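Local atomic coordinates of inosine-uridine preferring nucleoside hydrolase family protein (Bacillus anthracis, PDB entry 2C40), a protein that belongs to the inosine-uridine preferring nucleoside hydrolase family and binds a calcium ion and alpha-D-ribofuranose in one pocket of an open alpha/beta fold. Residues Asp192-Leu204 with Tyr243-Gly255. Sequence-based numbering, arbitrary orientation.
Sequences DLITLESTNQVPL and YYLWDVLTAAFVG. With CA (calcium ion), chain C; RIB (alpha-D-ribofuranose), chain D.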
loop_
_atom_site.group_PDB
_atom_site.type_symbol
_atom_site.label_atom_id
_atom_site.label_comp_id
_atom_site.label_asym_id
_atom_site.label_seq_id
_atom_site.Cartn_x
_atom_site.Cartn_y
_atom_site.Cartn_z
ATOM N N ASP A 192 1.538 -2.229 -32.273
ATOM C CA ASP A 192 0.495 -1.449 -31.689
ATOM C C ASP A 192 1.052 -0.807 -30.395
ATOM O O ASP A 192 1.596 -1.500 -29.516
ATOM C CB ASP A 192 -0.740 -2.315 -31.390
ATOM C CG ASP A 192 -1.319 -3.036 -32.651
ATOM O OD1 ASP A 192 -1.219 -2.537 -33.793
ATOM O OD2 ASP A 192 -1.901 -4.123 -32.458
ATOM N N LEU A 193 0.895 0.515 -30.304
ATOM C CA LEU A 193 1.390 1.351 -29.184
ATOM C C LEU A 193 0.242 1.894 -28.361
ATOM O O LEU A 193 -0.607 2.615 -28.898
ATOM C CB LEU A 193 2.080 2.632 -29.658
ATOM C CG LEU A 193 3.576 2.799 -29.639
ATOM C CD1 LEU A 193 3.942 4.274 -29.732
ATOM C CD2 LEU A 193 4.206 2.136 -28.419
ATOM N N ILE A 194 0.242 1.566 -27.070
ATOM C CA ILE A 194 -0.547 2.331 -26.085
ATOM C C ILE A 194 0.411 3.377 -25.437
ATOM O O ILE A 194 1.262 3.057 -24.595
ATOM C CB ILE A 194 -1.261 1.415 -25.065
ATOM C CG1 ILE A 194 -2.373 0.627 -25.746
ATOM C CG2 ILE A 194 -1.867 2.209 -23.917
ATOM C CD1 ILE A 194 -1.913 -0.498 -26.659
ATOM N N THR A 195 0.301 4.609 -25.915
ATOM C CA THR A 195 1.088 5.739 -25.423
ATOM C C THR A 195 0.490 6.308 -24.136
ATOM O O THR A 195 -0.663 6.009 -23.796
ATOM C CB THR A 195 1.149 6.841 -26.475
ATOM O OG1 THR A 195 -0.174 7.411 -26.659
ATOM C CG2 THR A 195 1.724 6.288 -27.818
ATOM N N LEU A 196 1.233 7.171 -23.442
ATOM C CA LEU A 196 0.636 7.932 -22.358
ATOM C C LEU A 196 -0.713 8.580 -22.719
ATOM O O LEU A 196 -1.646 8.521 -21.883
ATOM C CB LEU A 196 1.597 8.982 -21.823
ATOM C CG LEU A 196 2.895 8.430 -21.178
ATOM C CD1 LEU A 196 3.864 9.582 -20.849
ATOM C CD2 LEU A 196 2.628 7.589 -19.912
ATOM N N GLU A 197 -0.822 9.186 -23.918
ATOM C CA GLU A 197 -2.021 9.949 -24.357
ATOM C C GLU A 197 -3.212 9.038 -24.641
ATOM O O GLU A 197 -4.351 9.492 -24.597
ATOM C CB GLU A 197 -1.864 10.650 -25.729
ATOM C CG GLU A 197 -0.681 11.502 -25.976
ATOM C CD GLU A 197 0.545 10.703 -26.346
ATOM O OE1 GLU A 197 0.896 10.618 -27.537
ATOM O OE2 GLU A 197 1.144 10.194 -25.415
ATOM N N SER A 198 -2.909 7.805 -25.075
ATOM C CA SER A 198 -3.891 6.822 -25.531
ATOM C C SER A 198 -5.009 6.649 -24.518
ATOM O O SER A 198 -6.135 6.307 -24.842
ATOM C CB SER A 198 -3.179 5.463 -25.754
ATOM O OG SER A 198 -2.297 5.531 -26.871
ATOM N N THR A 199 -4.659 6.885 -23.265
ATOM C CA THR A 199 -5.508 6.564 -22.138
ATOM C C THR A 199 -6.351 7.776 -21.660
ATOM O O THR A 199 -7.047 7.663 -20.676
ATOM C CB THR A 199 -4.599 5.989 -21.039
ATOM O OG1 THR A 199 -5.335 5.081 -20.220
ATOM C CG2 THR A 199 -3.925 7.078 -20.243
ATOM N N ASN A 200 -6.322 8.893 -22.400
ATOM C CA ASN A 200 -6.913 10.149 -21.977
ATOM C C ASN A 200 -8.377 9.996 -21.560
ATOM O O ASN A 200 -8.814 10.627 -20.598
ATOM C CB ASN A 200 -6.895 11.168 -23.112
ATOM C CG ASN A 200 -5.567 11.841 -23.301
ATOM O OD1 ASN A 200 -4.702 11.796 -22.431
ATOM N ND2 ASN A 200 -5.402 12.514 -24.460
ATOM N N GLN A 201 -9.108 9.152 -22.294
ATOM C CA GLN A 201 -10.539 8.981 -22.115
ATOM C C GLN A 201 -10.930 7.969 -21.033
ATOM O O GLN A 201 -12.115 7.783 -20.790
ATOM C CB GLN A 201 -11.222 8.658 -23.482
ATOM C CG GLN A 201 -11.457 9.885 -24.308
ATOM C CD GLN A 201 -12.031 9.612 -25.697
ATOM O OE1 GLN A 201 -12.751 8.632 -25.918
ATOM N NE2 GLN A 201 -11.714 10.496 -26.649
ATOM N N VAL A 202 -9.952 7.342 -20.382
ATOM C CA VAL A 202 -10.223 6.355 -19.344
ATOM C C VAL A 202 -9.375 6.562 -18.076
ATOM O O VAL A 202 -8.593 5.695 -17.703
ATOM C CB VAL A 202 -10.084 4.869 -19.889
ATOM C CG1 VAL A 202 -11.096 4.602 -20.996
ATOM C CG2 VAL A 202 -8.627 4.518 -20.352
ATOM N N PRO A 203 -9.520 7.735 -17.421
ATOM C CA PRO A 203 -8.954 7.894 -16.034
ATOM C C PRO A 203 -9.646 6.993 -15.017
ATOM O O PRO A 203 -10.893 6.912 -14.991
ATOM C CB PRO A 203 -9.202 9.367 -15.694
ATOM C CG PRO A 203 -10.234 9.853 -16.666
ATOM C CD PRO A 203 -10.179 8.965 -17.893
ATOM N N LEU A 204 -8.847 6.321 -14.180
ATOM C CA LEU A 204 -9.409 5.653 -13.001
ATOM C C LEU A 204 -9.781 6.760 -12.060
ATOM O O LEU A 204 -8.934 7.564 -11.631
ATOM C CB LEU A 204 -8.460 4.728 -12.284
ATOM C CG LEU A 204 -9.005 3.448 -11.588
ATOM C CD1 LEU A 204 -8.240 3.266 -10.345
ATOM C CD2 LEU A 204 -10.471 3.394 -11.300
ATOM N N TYR A 243 -5.726 8.879 -12.116
ATOM C CA TYR A 243 -4.763 7.818 -12.445
ATOM C C TYR A 243 -5.230 7.040 -13.685
ATOM O O TYR A 243 -6.389 6.757 -13.863
ATOM C CB TYR A 243 -4.639 6.920 -11.201
ATOM C CG TYR A 243 -3.872 5.640 -11.299
ATOM C CD1 TYR A 243 -4.382 4.532 -12.005
ATOM C CD2 TYR A 243 -2.680 5.484 -10.598
ATOM C CE1 TYR A 243 -3.687 3.331 -12.064
ATOM C CE2 TYR A 243 -1.954 4.282 -10.660
ATOM C CZ TYR A 243 -2.463 3.213 -11.369
ATOM O OH TYR A 243 -1.750 2.032 -11.368
ATOM N N TYR A 244 -4.281 6.670 -14.521
ATOM C CA TYR A 244 -4.588 6.067 -15.785
ATOM C C TYR A 244 -4.034 4.638 -15.790
ATOM O O TYR A 244 -2.931 4.395 -15.358
ATOM C CB TYR A 244 -4.004 6.908 -16.911
ATOM C CG TYR A 244 -4.541 8.327 -16.984
ATOM C CD1 TYR A 244 -3.930 9.366 -16.258
ATOM C CD2 TYR A 244 -5.678 8.626 -17.738
ATOM C CE1 TYR A 244 -4.420 10.643 -16.305
ATOM C CE2 TYR A 244 -6.180 9.897 -17.799
ATOM C CZ TYR A 244 -5.551 10.904 -17.084
ATOM O OH TYR A 244 -6.026 12.183 -17.149
ATOM N N LEU A 245 -4.831 3.721 -16.316
ATOM C CA LEU A 245 -4.612 2.279 -16.296
ATOM C C LEU A 245 -3.940 1.875 -17.604
ATOM O O LEU A 245 -4.521 1.200 -18.436
ATOM C CB LEU A 245 -5.963 1.568 -16.179
ATOM C CG LEU A 245 -6.804 2.030 -14.991
ATOM C CD1 LEU A 245 -8.249 1.906 -15.250
ATOM C CD2 LEU A 245 -6.401 1.213 -13.828
ATOM N N TRP A 246 -2.721 2.340 -17.789
ATOM C CA TRP A 246 -2.033 2.179 -19.058
ATOM C C TRP A 246 -1.827 0.755 -19.478
ATOM O O TRP A 246 -2.112 0.407 -20.605
ATOM C CB TRP A 246 -0.670 2.806 -18.987
ATOM C CG TRP A 246 -0.738 4.234 -18.990
ATOM C CD1 TRP A 246 -1.017 5.022 -20.045
ATOM C CD2 TRP A 246 -0.510 5.082 -17.881
ATOM N NE1 TRP A 246 -1.001 6.338 -19.657
ATOM C CE2 TRP A 246 -0.681 6.405 -18.333
ATOM C CE3 TRP A 246 -0.224 4.853 -16.538
ATOM C CZ2 TRP A 246 -0.532 7.523 -17.498
ATOM C CZ3 TRP A 246 -0.083 5.964 -15.700
ATOM C CH2 TRP A 246 -0.237 7.279 -16.190
ATOM N N ASP A 247 -1.339 -0.056 -18.557
ATOM C CA ASP A 247 -1.075 -1.462 -18.834
ATOM C C ASP A 247 -2.366 -2.298 -19.021
ATOM O O ASP A 247 -2.426 -3.173 -19.885
ATOM C CB ASP A 247 -0.207 -2.037 -17.731
ATOM C CG ASP A 247 1.114 -1.291 -17.593
ATOM O OD1 ASP A 247 1.488 -0.528 -18.535
ATOM O OD2 ASP A 247 1.810 -1.512 -16.583
ATOM N N VAL A 248 -3.386 -1.989 -18.214
ATOM C CA VAL A 248 -4.647 -2.691 -18.239
ATOM C C VAL A 248 -5.320 -2.430 -19.598
ATOM O O VAL A 248 -5.934 -3.337 -20.154
ATOM C CB VAL A 248 -5.568 -2.288 -17.055
ATOM C CG1 VAL A 248 -6.914 -2.911 -17.182
ATOM C CG2 VAL A 248 -4.973 -2.738 -15.724
ATOM N N LEU A 249 -5.197 -1.209 -20.104
ATOM C CA LEU A 249 -5.757 -0.831 -21.365
ATOM C C LEU A 249 -5.025 -1.531 -22.511
ATOM O O LEU A 249 -5.635 -1.913 -23.503
ATOM C CB LEU A 249 -5.648 0.658 -21.566
ATOM C CG LEU A 249 -6.262 1.326 -22.800
ATOM C CD1 LEU A 249 -5.201 1.605 -23.801
ATOM C CD2 LEU A 249 -7.452 0.559 -23.422
ATOM N N THR A 250 -3.708 -1.633 -22.381
ATOM C CA THR A 250 -2.866 -2.371 -23.325
ATOM C C THR A 250 -3.316 -3.820 -23.435
ATOM O O THR A 250 -3.491 -4.327 -24.549
ATOM C CB THR A 250 -1.374 -2.315 -22.907
ATOM O OG1 THR A 250 -0.966 -0.942 -22.731
ATOM C CG2 THR A 250 -0.491 -2.957 -23.936
ATOM N N ALA A 251 -3.525 -4.451 -22.282
ATOM C CA ALA A 251 -3.976 -5.848 -22.188
ATOM C C ALA A 251 -5.402 -6.028 -22.691
ATOM O O ALA A 251 -5.707 -7.036 -23.328
ATOM C CB ALA A 251 -3.865 -6.325 -20.754
ATOM N N ALA A 252 -6.267 -5.032 -22.438
ATOM C CA ALA A 252 -7.652 -5.078 -22.884
ATOM C C ALA A 252 -7.765 -4.906 -24.415
ATOM O O ALA A 252 -8.666 -5.457 -25.045
ATOM C CB ALA A 252 -8.451 -4.030 -22.193
ATOM N N PHE A 253 -6.853 -4.134 -24.989
ATOM C CA PHE A 253 -6.785 -3.920 -26.430
ATOM C C PHE A 253 -6.420 -5.237 -27.160
ATOM O O PHE A 253 -6.866 -5.480 -28.274
ATOM C CB PHE A 253 -5.738 -2.853 -26.782
ATOM C CG PHE A 253 -5.659 -2.535 -28.243
ATOM C CD1 PHE A 253 -6.638 -1.790 -28.853
ATOM C CD2 PHE A 253 -4.610 -3.001 -29.028
ATOM C CE1 PHE A 253 -6.561 -1.507 -30.223
ATOM C CE2 PHE A 253 -4.563 -2.729 -30.380
ATOM C CZ PHE A 253 -5.517 -1.967 -30.960
ATOM N N VAL A 254 -5.579 -6.047 -26.530
ATOM C CA VAL A 254 -5.272 -7.376 -27.034
ATOM C C VAL A 254 -6.546 -8.262 -27.015
ATOM O O VAL A 254 -6.842 -8.955 -27.986
ATOM C CB VAL A 254 -4.119 -8.042 -26.218
ATOM C CG1 VAL A 254 -3.963 -9.513 -26.598
ATOM C CG2 VAL A 254 -2.819 -7.276 -26.429
ATOM N N GLY A 255 -7.287 -8.217 -25.913
ATOM C CA GLY A 255 -8.518 -8.984 -25.797
ATOM C C GLY A 255 -9.690 -8.437 -26.596
ATOM O O GLY A 255 -10.553 -9.196 -27.003
HETATM CA CA CA C . 4.245 -1.713 -16.246
HETATM O O5 RIB D . 5.208 4.813 -18.030
HETATM C C5 RIB D . 4.048 4.055 -17.585
HETATM C C4 RIB D . 4.547 2.734 -16.996
HETATM O O4 RIB D . 5.288 3.067 -15.803
HETATM C C3 RIB D . 3.512 1.650 -16.630
HETATM O O3 RIB D . 3.654 0.537 -17.572
HETATM C C2 RIB D . 3.736 1.327 -15.086
HETATM O O2 RIB D . 3.841 -0.063 -14.526
HETATM C C1 RIB D . 5.002 2.144 -14.721
HETATM O O HOH W 1 6.228 -0.247 -16.405
#
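Trp246 turns its CG away from its own carbonyl carbon (chi1 -73°), and the indole reaches across to Leu196 and Thr199. Leu196 also has CG anti to its carbonyl carbon, and from there its CD2 branch lies over one indole face. This is the nucleoside hydrolase fold: helix 246-255 packs on strand 191-194 of the central mixed sheet, running roughly antiparallel to it. The axes of strand 192-194 and helix 246-255 approach to 9.0 Å, with 148° between their directions.

Trp246 NE1 donates to Leu196 O at 3.2 Å. The bond is nearly straight (168°), lies in the indole plane and uses a carbonyl lone pair, and so helps hold the ring in place. Leu196 CD2 makes an off-centre CH-pi contact with the five-membered ring. Tyr244 CB sits over the rim of the opposite face. Thr199 CG2 reaches Tyr244 CB at 3.3 Å; the neighbouring Thr199 OG1 is buried and has no partner in the model.

Farther along the helix, Ile194 packs against both Leu249 and Thr250. Its CG2 meets Leu249 CD1 at 3.4 Å, a tight pair. Phe253 presents its ring edge to Asp192 OD2, with ring and carboxylate almost perpendicular. At the other end, Leu204 CG packs on Leu245 CD1.

The first turn of the helix also serves the pocket. Asp247 OD2 binds the calcium ion at 2.5 Å, alongside Asp9, Asp14 and Thr125, and Asp247 OD1 lies 2.6 Å from ribofuranose O3. One residue earlier, Trp246 O takes two bonds from Thr250, one on each face of its carbonyl plane: from N, and from OG1 at 2.8 Å.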